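Local atomic coordinates of carbon dioxide concentrating mechanism protein CcmK (Synechococcus elongatus, PDB entry 4OX6), a protein that probably forms hexameric tiles of the carboxysome shell, the protein coat of a bacterial microcompartment that concentrates carbon dioxide. Residues Ile106-Gly109 against Pro110-Gln114. Numbering follows the deposited sequence.
Sequences IGFG and PEVEQ
V112 N donates to G109 O at 3.2 Å, the hydrogen bond that closes a turn running from G109 through P110 and E111 to V112. The bond is nearly straight at hydrogen (162°), but the donor stands above the carbonyl plane, 52° out of it. One residue further on, E113 N makes a weak bond to P110 O, so two successive i to i+3 links coil the chain here. One branch of V112 makes the side-chain contacts. With chi1 at -56°, CG2 lies between the backbone N and the carbonyl carbon and turns back to the G109 carbonyl, V112 CG2 lying 3.4 Å from G109 O. The same methyl comes only loosely up to the edge of the F108 ring, close to its plane, with V112 CG2 4.4 Å from F108 CD1. In this BMC-domain subunit the turn belongs to the C-terminal tail beyond helix 98-103, and the tail lies against strand 45-53: F108 rests on T45 and V47, V112 on T45. V112 also packs on V103, and E111 on A102, of a neighbouring subunit, which places the turn at a seam of the six-chain assembly. R116, just beyond, forms a salt bridge with E113 OE1 and a cation-pi contact with F108.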
ATOM      1  N   ILE A 106      -5.326  18.227   7.317  1.00 12.71           N
ATOM      2  CA  ILE A 106      -4.557  19.429   7.082  1.00 12.73           C
ATOM      3  C   ILE A 106      -4.772  20.476   8.173  1.00 12.49           C
ATOM      4  O   ILE A 106      -4.284  21.600   8.044  1.00 13.96           O
ATOM      5  CB  ILE A 106      -4.836  20.093   5.687  1.00 13.84           C
ATOM      6  CG1 ILE A 106      -6.311  20.499   5.573  1.00 14.48           C
ATOM      7  CG2 ILE A 106      -4.406  19.138   4.617  1.00 16.42           C
ATOM      8  CD1 ILE A 106      -6.620  21.445   4.442  1.00 17.37           C
ATOM      9  N   GLY A 107      -5.480  20.098   9.243  1.00 15.68           N
ATOM     10  CA  GLY A 107      -5.699  20.979  10.381  1.00 14.67           C
ATOM     11  C   GLY A 107      -4.537  21.023  11.343  1.00 13.08           C
ATOM     12  O   GLY A 107      -3.626  20.231  11.248  1.00 14.60           O
ATOM     13  N   PHE A 108      -4.624  21.923  12.318  1.00 16.62           N
ATOM     14  CA  PHE A 108      -3.657  22.048  13.392  1.00 19.85           C
ATOM     15  C   PHE A 108      -3.933  21.046  14.527  1.00 23.39           C
ATOM     16  O   PHE A 108      -4.956  21.152  15.204  1.00 30.43           O
ATOM     17  CB  PHE A 108      -3.710  23.472  13.977  1.00 21.51           C
ATOM     18  CG  PHE A 108      -3.233  24.535  13.057  1.00 20.70           C
ATOM     19  CD1 PHE A 108      -1.929  24.931  13.029  1.00 23.43           C
ATOM     20  CD2 PHE A 108      -4.136  25.208  12.255  1.00 24.29           C
ATOM     21  CE1 PHE A 108      -1.513  25.962  12.206  1.00 23.37           C
ATOM     22  CE2 PHE A 108      -3.713  26.211  11.428  1.00 21.43           C
ATOM     23  CZ  PHE A 108      -2.381  26.575  11.415  1.00 21.90           C
ATOM     24  N   GLY A 109      -3.038  20.097  14.741  1.00 19.75           N
ATOM     25  CA  GLY A 109      -3.193  19.126  15.813  1.00 23.85           C
ATOM     26  C   GLY A 109      -2.502  19.584  17.096  1.00 18.16           C
ATOM     27  O   GLY A 109      -1.731  20.535  17.096  1.00 19.17           O
ATOM     28  N   PRO A 110      -2.809  18.889  18.203  1.00 22.51           N
ATOM     29  CA  PRO A 110      -2.276  19.366  19.483  1.00 18.36           C
ATOM     30  C   PRO A 110      -0.736  19.234  19.568  1.00 18.60           C
ATOM     31  O   PRO A 110      -0.187  20.008  20.360  1.00 20.07           O
ATOM     32  CB  PRO A 110      -2.970  18.483  20.530  1.00 22.82           C
ATOM     33  CG  PRO A 110      -3.447  17.292  19.781  1.00 30.69           C
ATOM     34  CD  PRO A 110      -3.760  17.770  18.359  1.00 21.07           C
ATOM     35  N   GLU A 111      -0.096  18.395  18.756  1.00 20.17           N
ATOM     36  CA  GLU A 111       1.350  18.260  18.836  1.00 21.25           C
ATOM     37  C   GLU A 111       2.097  19.431  18.202  1.00 21.86           C
ATOM     38  O   GLU A 111       3.306  19.610  18.453  1.00 22.21           O
ATOM     39  CB  GLU A 111       1.842  16.933  18.243  1.00 27.44           C
ATOM     40  CG  GLU A 111       3.307  16.600  18.665  1.00 38.13           C
ATOM     41  CD  GLU A 111       3.708  15.140  18.426  1.00 46.49           C
ATOM     42  OE1 GLU A 111       4.913  14.894  18.196  1.00 38.57           O
ATOM     43  OE2 GLU A 111       2.834  14.241  18.509  1.00 56.69           O
ATOM     44  N   VAL A 112       1.420  20.273  17.428  1.00 18.04           N
ATOM     45  CA  VAL A 112       2.126  21.379  16.803  1.00 22.19           C
ATOM     46  C   VAL A 112       1.757  22.723  17.442  1.00 20.77           C
ATOM     47  O   VAL A 112       2.362  23.770  17.100  1.00 22.62           O
ATOM     48  CB  VAL A 112       1.971  21.410  15.273  1.00 18.13           C
ATOM     49  CG1 VAL A 112       2.416  20.092  14.657  1.00 18.66           C
ATOM     50  CG2 VAL A 112       0.515  21.775  14.878  1.00 20.00           C
ATOM     51  N   GLU A 113       0.867  22.695  18.446  1.00 19.65           N
ATOM     52  CA  GLU A 113       0.482  23.930  19.141  1.00 21.76           C
ATOM     53  C   GLU A 113       1.701  24.630  19.733  1.00 23.23           C
ATOM     54  O   GLU A 113       1.847  25.860  19.666  1.00 27.71           O
ATOM     55  CB  GLU A 113      -0.599  23.637  20.203  1.00 25.60           C
ATOM     56  CG  GLU A 113      -1.178  24.880  20.899  1.00 36.67           C
ATOM     57  CD  GLU A 113      -2.077  25.733  20.021  1.00 53.93           C
ATOM     58  OE1 GLU A 113      -2.422  25.320  18.885  1.00 55.52           O
ATOM     59  OE2 GLU A 113      -2.436  26.841  20.479  1.00 64.72           O
ATOM     60  N   GLN A 114       2.622  23.843  20.294  1.00 19.54           N
ATOM     61  CA  GLN A 114       3.787  24.411  20.966  1.00 19.26           C
ATOM     62  C   GLN A 114       4.711  25.189  20.027  1.00 23.42           C
ATOM     63  O   GLN A 114       5.573  25.965  20.502  1.00 23.81           O
ATOM     64  CB  GLN A 114       4.589  23.285  21.649  1.00 20.95           C
ATOM     65  CG  GLN A 114       5.193  22.189  20.660  1.00 18.25           C
ATOM     66  CD  GLN A 114       5.547  20.907  21.356  1.00 17.75           C
ATOM     67  OE1 GLN A 114       4.986  19.819  21.073  1.00 18.68           O
ATOM     68  NE2 GLN A 114       6.492  20.981  22.264  1.00 14.63           N
TER